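Alpha/beta hydrolase (Pseudomonas aeruginosa PAO1, PDB 4R1D) is probably a lipase effector (Tle4) of the H2 type VI secretion system, binds calcium and is held in complex with the protein Tli4. Local coordinates at residues A421-E426 with A511-S516; D224-T229 with Y271-G276. All blocks are in the same frame, centred on the assembly; numbering follows the deposited sequence. Where two conformers were deposited one is given.

Contact 1: A421-E426 with A511-S516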
ATOM      1  N   ALA A 421      23.455   0.209   7.564  1.00 18.58           N
ATOM      2  CA  ALA A 421      22.981  -0.098   8.912  1.00 22.22           C
ATOM      3  C   ALA A 421      22.800  -1.596   9.159  1.00 21.53           C
ATOM      4  O   ALA A 421      22.722  -2.035  10.307  1.00 21.88           O
ATOM      5  CB  ALA A 421      21.682   0.655   9.198  1.00 18.10           C
ATOM      6  N   GLY A 422      22.727  -2.381   8.087  1.00 19.64           N
ATOM      7  CA  GLY A 422      22.691  -3.830   8.205  1.00 19.97           C
ATOM      8  C   GLY A 422      21.450  -4.437   8.861  1.00 17.29           C
ATOM      9  O   GLY A 422      20.319  -4.017   8.597  1.00 16.86           O
ATOM     10  N   TYR A 423      21.681  -5.439   9.708  1.00 15.05           N
ATOM     11  CA  TYR A 423      20.617  -6.263  10.278  1.00 18.84           C
ATOM     12  C   TYR A 423      20.786  -6.343  11.788  1.00 20.31           C
ATOM     13  O   TYR A 423      21.908  -6.282  12.297  1.00 17.71           O
ATOM     14  CB  TYR A 423      20.658  -7.684   9.678  1.00 15.55           C
ATOM     15  CG  TYR A 423      20.534  -7.685   8.167  1.00 16.15           C
ATOM     16  CD1 TYR A 423      21.623  -7.370   7.364  1.00 18.41           C
ATOM     17  CD2 TYR A 423      19.314  -7.948   7.547  1.00 14.97           C
ATOM     18  CE1 TYR A 423      21.509  -7.335   5.978  1.00 17.22           C
ATOM     19  CE2 TYR A 423      19.187  -7.927   6.163  1.00 16.17           C
ATOM     20  CZ  TYR A 423      20.278  -7.615   5.389  1.00 17.32           C
ATOM     21  OH  TYR A 423      20.142  -7.583   4.031  1.00 18.77           O
ATOM     22  N   HIS A 424      19.670  -6.502  12.494  1.00 16.73           N
ATOM     23  CA  HIS A 424      19.687  -6.765  13.924  1.00 17.50           C
ATOM     24  C   HIS A 424      20.656  -7.922  14.221  1.00 18.51           C
ATOM     25  O   HIS A 424      20.749  -8.877  13.455  1.00 14.75           O
ATOM     26  CB  HIS A 424      18.263  -7.105  14.379  1.00 16.18           C
ATOM     27  CG  HIS A 424      18.092  -7.134  15.864  1.00 15.32           C
ATOM     28  ND1 HIS A 424      18.615  -8.137  16.652  1.00 15.73           N
ATOM     29  CD2 HIS A 424      17.447  -6.289  16.704  1.00 16.03           C
ATOM     30  CE1 HIS A 424      18.307  -7.905  17.915  1.00 15.49           C
ATOM     31  NE2 HIS A 424      17.590  -6.795  17.974  1.00 18.60           N
ATOM     32  N   SER A 425      21.391  -7.828  15.325  1.00 18.03           N
ATOM     33  CA  SER A 425      22.399  -8.839  15.652  1.00 19.15           C
ATOM     34  C   SER A 425      21.823 -10.232  15.940  1.00 19.31           C
ATOM     35  O   SER A 425      22.551 -11.230  15.937  1.00 22.15           O
ATOM     36  CB  SER A 425      23.265  -8.367  16.829  1.00 19.41           C
ATOM     37  OG  SER A 425      22.480  -8.199  18.000  1.00 27.42           O
ATOM     38  N   GLU A 426      20.523 -10.309  16.201  1.00 16.08           N
ATOM     39  CA  GLU A 426      19.884 -11.605  16.406  1.00 15.15           C
ATOM     40  C   GLU A 426      18.826 -11.823  15.320  1.00 16.68           C
ATOM     41  O   GLU A 426      17.630 -11.849  15.596  1.00 18.24           O
ATOM     42  CB  GLU A 426      19.263 -11.688  17.799  1.00 13.25           C
ATOM     43  CG  GLU A 426      20.231 -11.270  18.921  1.00 16.34           C
ATOM     44  CD  GLU A 426      21.407 -12.239  19.079  1.00 22.51           C
ATOM     45  OE1 GLU A 426      21.300 -13.397  18.634  1.00 21.44           O
ATOM     46  OE2 GLU A 426      22.434 -11.840  19.660  1.00 29.33           O
ATOM     47  N   ALA A 511      25.472 -10.874   4.211  1.00 18.65           N
ATOM     48  CA  ALA A 511      25.836  -9.805   5.131  1.00 19.90           C
ATOM     49  C   ALA A 511      26.164 -10.340   6.523  1.00 22.93           C
ATOM     50  O   ALA A 511      26.493  -9.577   7.432  1.00 24.94           O
ATOM     51  CB  ALA A 511      24.732  -8.756   5.205  1.00 19.47           C
ATOM     52  N   GLY A 512      26.047 -11.651   6.690  1.00 21.92           N
ATOM     53  CA  GLY A 512      26.468 -12.310   7.912  1.00 22.82           C
ATOM     54  C   GLY A 512      25.443 -12.405   9.029  1.00 23.46           C
ATOM     55  O   GLY A 512      25.817 -12.370  10.199  1.00 23.58           O
ATOM     56  N   VAL A 513      24.158 -12.534   8.691  1.00 19.34           N
ATOM     57  CA  VAL A 513      23.136 -12.699   9.729  1.00 16.74           C
ATOM     58  C   VAL A 513      23.367 -13.995  10.492  1.00 17.76           C
ATOM     59  O   VAL A 513      24.036 -14.918   9.999  1.00 18.89           O
ATOM     60  CB  VAL A 513      21.687 -12.649   9.179  1.00 19.23           C
ATOM     61  CG1 VAL A 513      21.329 -11.237   8.728  1.00 19.33           C
ATOM     62  CG2 VAL A 513      21.503 -13.641   8.043  1.00 18.27           C
ATOM     63  N   LYS A 514      22.828 -14.059  11.702  1.00 17.80           N
ATOM     64  CA  LYS A 514      23.095 -15.186  12.591  1.00 20.79           C
ATOM     65  C   LYS A 514      22.618 -16.521  12.018  1.00 21.80           C
ATOM     66  O   LYS A 514      23.313 -17.536  12.115  1.00 18.47           O
ATOM     67  CB  LYS A 514      22.480 -14.940  13.968  1.00 21.13           C
ATOM     68  CG  LYS A 514      22.644 -16.107  14.935  1.00 19.55           C
ATOM     69  CD  LYS A 514      22.336 -15.684  16.373  1.00 22.45           C
ATOM     70  CE  LYS A 514      23.574 -15.142  17.090  1.00 30.40           C
ATOM     71  NZ  LYS A 514      23.381 -15.041  18.582  1.00 26.41           N
ATOM     72  N   ALA A 515      21.424 -16.527  11.434  1.00 16.25           N
ATOM     73  CA  ALA A 515      20.895 -17.732  10.805  1.00 15.30           C
ATOM     74  C   ALA A 515      20.165 -17.399   9.508  1.00 15.35           C
ATOM     75  O   ALA A 515      19.460 -16.390   9.421  1.00 15.67           O
ATOM     76  CB  ALA A 515      19.967 -18.485  11.767  1.00 17.49           C
ATOM     77  N   SER A 516      20.348 -18.236   8.496  1.00 12.85           N
ATOM     78  CA  SER A 516      19.722 -18.026   7.188  1.00 15.52           C
ATOM     79  C   SER A 516      19.310 -19.380   6.599  1.00 18.63           C
ATOM     80  O   SER A 516      20.149 -20.275   6.402  1.00 17.17           O
ATOM     81  CB  SER A 516      20.677 -17.280   6.242  1.00 16.28           C
ATOM     82  OG  SER A 516      20.115 -17.096   4.951  1.00 16.65           O
TER
HETATM   83  O   HOH W   1      22.172 -11.438  12.837  1.00 20.93           O
HETATM   84  O   HOH W   2      24.103 -13.555  21.369  1.00 32.92           O
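Ala511 opens the contact by setting its CB against Tyr423, 3.6 Å from CE1 of the ring. The methyl meets the CD1/CE1 side of the ring obliquely. Gly512 takes positive phi (88°) just after helix 507-510 and closes that helix with a Schellman motif. Val513 follows, with CG1 as its touching branch. CG1 of Val513 lies 3.7 Å from CG of Tyr423 and equally near its CB, so valine packs on the root of the tyrosine and alanine on one side of its ring. Arg263 adds a cation-pi contact to the same ring.

This is the edge of the parallel sheet of an alpha/beta hydrolase core. Segment 421-426 links helix 400-421 to strand 427-432, and segment 511-516 leads into the neighbouring edge strand 515-519. Before the strands pair, a water spans the gap, accepting from N of Lys514 (2.9 Å) and donating to O of His424 (3.0 Å). N of Glu426 donates to ND1 of His424, nearly in the imidazole plane.

The Lys514 chain bends at chi3 (-88°) and brings NZ to Glu426. This salt bridge, 2.7 Å between NZ of Lys514 and OE1 of Glu426, uses the syn lone pair of the oxygen. A second water receives a weak bond from NZ of Lys514 and donates to OE2 of Glu426.

Contact 2: D224-T229 with Y271-G276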
ATOM      1  N   ASP A 224       5.238   3.185  17.207  1.00 15.10           N
ATOM      2  CA  ASP A 224       4.106   3.743  17.947  1.00 16.01           C
ATOM      3  C   ASP A 224       3.108   2.656  18.352  1.00 19.39           C
ATOM      4  O   ASP A 224       2.564   2.682  19.461  1.00 19.58           O
ATOM      5  CB  ASP A 224       3.402   4.847  17.150  1.00 20.86           C
ATOM      6  CG  ASP A 224       4.259   6.096  16.983  1.00 24.65           C
ATOM      7  OD1 ASP A 224       5.279   6.251  17.697  1.00 28.30           O
ATOM      8  OD2 ASP A 224       3.904   6.935  16.130  1.00 29.13           O
ATOM      9  N   TYR A 225       2.877   1.699  17.450  1.00 14.64           N
ATOM     10  CA  TYR A 225       1.951   0.610  17.702  1.00 18.20           C
ATOM     11  C   TYR A 225       2.422  -0.194  18.908  1.00 16.67           C
ATOM     12  O   TYR A 225       1.644  -0.472  19.822  1.00 15.20           O
ATOM     13  CB  TYR A 225       1.841  -0.293  16.458  1.00 15.39           C
ATOM     14  CG  TYR A 225       1.034  -1.547  16.661  1.00 17.03           C
ATOM     15  CD1 TYR A 225      -0.299  -1.485  17.034  1.00 14.03           C
ATOM     16  CD2 TYR A 225       1.604  -2.801  16.464  1.00 16.18           C
ATOM     17  CE1 TYR A 225      -1.043  -2.630  17.212  1.00 13.96           C
ATOM     18  CE2 TYR A 225       0.870  -3.949  16.636  1.00 14.67           C
ATOM     19  CZ  TYR A 225      -0.445  -3.869  17.011  1.00 13.19           C
ATOM     20  OH  TYR A 225      -1.190  -5.009  17.175  1.00 15.88           O
ATOM     21  N   ILE A 226       3.699  -0.559  18.922  1.00 16.85           N
ATOM     22  CA  ILE A 226       4.234  -1.333  20.042  1.00 14.87           C
ATOM     23  C   ILE A 226       4.167  -0.531  21.347  1.00 17.54           C
ATOM     24  O   ILE A 226       3.685  -1.026  22.356  1.00 15.88           O
ATOM     25  CB  ILE A 226       5.688  -1.771  19.783  1.00 14.91           C
ATOM     26  CG1 ILE A 226       5.765  -2.704  18.571  1.00 16.55           C
ATOM     27  CG2 ILE A 226       6.286  -2.449  21.009  1.00 17.69           C
ATOM     28  CD1 ILE A 226       7.170  -2.838  18.017  1.00 16.26           C
ATOM     29  N   GLU A 227       4.643   0.709  21.314  1.00 17.10           N
ATOM     30  CA  GLU A 227       4.767   1.511  22.533  1.00 21.09           C
ATOM     31  C   GLU A 227       3.427   2.017  23.067  1.00 23.27           C
ATOM     32  O   GLU A 227       3.258   2.194  24.281  1.00 21.18           O
ATOM     33  CB  GLU A 227       5.724   2.692  22.314  1.00 19.04           C
ATOM     34  CG  GLU A 227       7.150   2.291  21.926  1.00 17.10           C
ATOM     35  CD  GLU A 227       7.869   1.514  23.020  1.00 21.69           C
ATOM     36  OE1 GLU A 227       7.703   1.871  24.207  1.00 20.99           O
ATOM     37  OE2 GLU A 227       8.599   0.546  22.696  1.00 20.42           O
ATOM     38  N   ASN A 228       2.477   2.249  22.169  1.00 16.02           N
ATOM     39  CA  ASN A 228       1.225   2.892  22.553  1.00 18.65           C
ATOM     40  C   ASN A 228      -0.003   1.984  22.538  1.00 18.81           C
ATOM     41  O   ASN A 228      -1.032   2.331  23.111  1.00 21.07           O
ATOM     42  CB  ASN A 228       0.983   4.158  21.721  1.00 22.17           C
ATOM     43  CG  ASN A 228       2.111   5.166  21.846  1.00 24.94           C
ATOM     44  OD1 ASN A 228       2.774   5.260  22.882  1.00 25.41           O
ATOM     45  ND2 ASN A 228       2.338   5.923  20.782  1.00 31.22           N
ATOM     46  N   THR A 229       0.094   0.826  21.890  1.00 20.82           N
ATOM     47  CA  THR A 229      -1.022  -0.125  21.909  1.00 17.16           C
ATOM     48  C   THR A 229      -0.652  -1.438  22.580  1.00 17.60           C
ATOM     49  O   THR A 229      -1.298  -1.872  23.540  1.00 18.65           O
ATOM     50  CB  THR A 229      -1.561  -0.445  20.488  1.00 17.49           C
ATOM     51  OG1 THR A 229      -2.147   0.729  19.912  1.00 21.24           O
ATOM     52  CG2 THR A 229      -2.609  -1.554  20.560  1.00 19.72           C
ATOM     53  N   TYR A 271      16.342   1.258  19.071  1.00 27.38           N
ATOM     54  CA  TYR A 271      15.134   0.572  19.499  1.00 24.11           C
ATOM     55  C   TYR A 271      15.485  -0.783  20.067  1.00 24.67           C
ATOM     56  O   TYR A 271      15.254  -1.823  19.446  1.00 24.78           O
ATOM     57  CB  TYR A 271      14.125   0.456  18.357  1.00 20.70           C
ATOM     58  CG  TYR A 271      12.722   0.223  18.841  1.00 21.59           C
ATOM     59  CD1 TYR A 271      12.097   1.139  19.687  1.00 20.82           C
ATOM     60  CD2 TYR A 271      12.019  -0.912  18.473  1.00 17.69           C
ATOM     61  CE1 TYR A 271      10.817   0.925  20.142  1.00 20.68           C
ATOM     62  CE2 TYR A 271      10.734  -1.131  18.916  1.00 17.00           C
ATOM     63  CZ  TYR A 271      10.139  -0.209  19.751  1.00 21.95           C
ATOM     64  OH  TYR A 271       8.864  -0.426  20.198  1.00 19.93           O
ATOM     65  N   GLU A 272      16.050  -0.743  21.268  1.00 23.83           N
ATOM     66  CA  GLU A 272      16.492  -1.921  21.993  0.56 23.12           C
ATOM     67  C   GLU A 272      15.310  -2.754  22.479  1.00 20.33           C
ATOM     68  O   GLU A 272      15.484  -3.860  22.972  1.00 24.33           O
ATOM     69  CB  GLU A 272      17.348  -1.486  23.189  0.56 27.54           C
ATOM     70  CG  GLU A 272      18.595  -0.676  22.817  0.56 30.22           C
ATOM     71  CD  GLU A 272      18.290   0.717  22.270  0.56 30.27           C
ATOM     72  OE1 GLU A 272      17.222   1.290  22.588  0.56 26.97           O
ATOM     73  OE2 GLU A 272      19.140   1.244  21.516  0.56 36.95           O
ATOM     74  N   ARG A 273      14.104  -2.200  22.352  1.00 17.37           N
ATOM     75  CA  ARG A 273      12.877  -2.921  22.699  1.00 17.56           C
ATOM     76  C   ARG A 273      12.811  -4.270  21.976  1.00 18.70           C
ATOM     77  O   ARG A 273      12.215  -5.231  22.470  1.00 18.52           O
ATOM     78  CB  ARG A 273      11.650  -2.079  22.326  1.00 19.18           C
ATOM     79  CG  ARG A 273      10.328  -2.731  22.627  1.00 20.58           C
ATOM     80  CD  ARG A 273      10.050  -2.690  24.122  1.00 21.67           C
ATOM     81  NE  ARG A 273       9.594  -1.373  24.573  1.00 19.16           N
ATOM     82  CZ  ARG A 273       9.521  -1.034  25.854  1.00 23.45           C
ATOM     83  NH1 ARG A 273       9.899  -1.912  26.776  1.00 18.43           N
ATOM     84  NH2 ARG A 273       9.074   0.163  26.217  1.00 20.76           N
ATOM     85  N   VAL A 274      13.414  -4.334  20.795  1.00 16.61           N
ATOM     86  CA  VAL A 274      13.380  -5.558  19.995  1.00 16.42           C
ATOM     87  C   VAL A 274      14.501  -6.513  20.400  1.00 14.43           C
ATOM     88  O   VAL A 274      15.687  -6.178  20.328  1.00 17.20           O
ATOM     89  CB  VAL A 274      13.398  -5.259  18.465  1.00 16.33           C
ATOM     90  CG1 VAL A 274      13.573  -6.545  17.660  1.00 14.93           C
ATOM     91  CG2 VAL A 274      12.112  -4.517  18.051  1.00 14.35           C
ATOM     92  N   LEU A 275      14.107  -7.708  20.833  1.00 16.68           N
ATOM     93  CA  LEU A 275      15.052  -8.700  21.346  1.00 16.75           C
ATOM     94  C   LEU A 275      15.746  -9.438  20.210  1.00 14.67           C
ATOM     95  O   LEU A 275      16.915  -9.837  20.323  1.00 17.47           O
ATOM     96  CB  LEU A 275      14.320  -9.713  22.232  1.00 16.32           C
ATOM     97  CG  LEU A 275      15.167 -10.694  23.040  1.00 19.29           C
ATOM     98  CD1 LEU A 275      16.081  -9.922  23.989  1.00 20.44           C
ATOM     99  CD2 LEU A 275      14.257 -11.634  23.809  1.00 21.19           C
ATOM    100  N   GLY A 276      15.020  -9.625  19.117  1.00 15.36           N
ATOM    101  CA  GLY A 276      15.532 -10.350  17.970  1.00 11.71           C
ATOM    102  C   GLY A 276      14.531 -10.290  16.830  1.00 16.15           C
ATOM    103  O   GLY A 276      13.400  -9.835  17.002  1.00 15.94           O
TER
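Residues 224-229 of helix 215-238, which include a wider pi-type turn at 226-229, face the type I beta turn from Tyr271 to Val274 that leads into strand 274-280, and the nearest CA atoms, those of Ile226 and Arg273, are 9.2 Å apart. Side chains therefore span the gap. Glu227 is the centre of the contact. Its chain bends at chi2 (-64°), which swings the carboxylate toward the turn. Arg273 meets it side-on with two nitrogens, one for each oxygen. NE of Arg273 bonds to OE2 of Glu227 at 2.9 Å, almost straight at 172°. NH2 of Arg273 bonds to OE1 of Glu227 at 3.0 Å. Both bonds use syn lone pairs, and the two flat groups are nearly coplanar, 17° apart.

Tyr271 comes to the same carboxylate from another direction. OH of Tyr271 donates to OE2 of Glu227 at 2.7 Å and takes the anti lone pair. The ring plane stands almost perpendicular to the carboxylate. Within the turn, CB of Arg273 sits over one face of the Tyr271 ring, toward its rim. Ile226 adds the apolar part. CG2 of Ile226 approaches OH of Tyr271 to 3.4 Å, while CD1 of Ile226 lies at the ring edge, 4.1 Å from CE2 of Tyr271.

The contact joins a helix to the entry of a central strand in the alpha/beta hydrolase core. Arg273 NH1 bonds to the carbonyl oxygens of Met245 and Met248, at the end of helix 242-247. The arginine thus ties three elements together. With OE2 taking two donors and OE1 a third, the carboxylate is fixed in rotation, and the paired arginine probably keeps it ionised.

Overall arrangement
Contact 2 comes first along the chain and is complete before contact 1 begins. Their centres lie 19 Å apart, and both reach the same six-stranded parallel sheet. Contact 2 serves a strand inside the sheet. Contact 1 serves its last two strands, 427-432 and 515-519. Strands 274-280 and 427-432 are neighbours, so the contacts meet directly: NE2 of His424 probably bonds to O of Val274, 3.1 Å away. Together they tie successive strand entries of the hydrolase core to one another and to a flanking helix. Contact 1 lies away from the calcium site, while Ile226 of contact 2 is about 12 Å from Asp203, side chain to side chain.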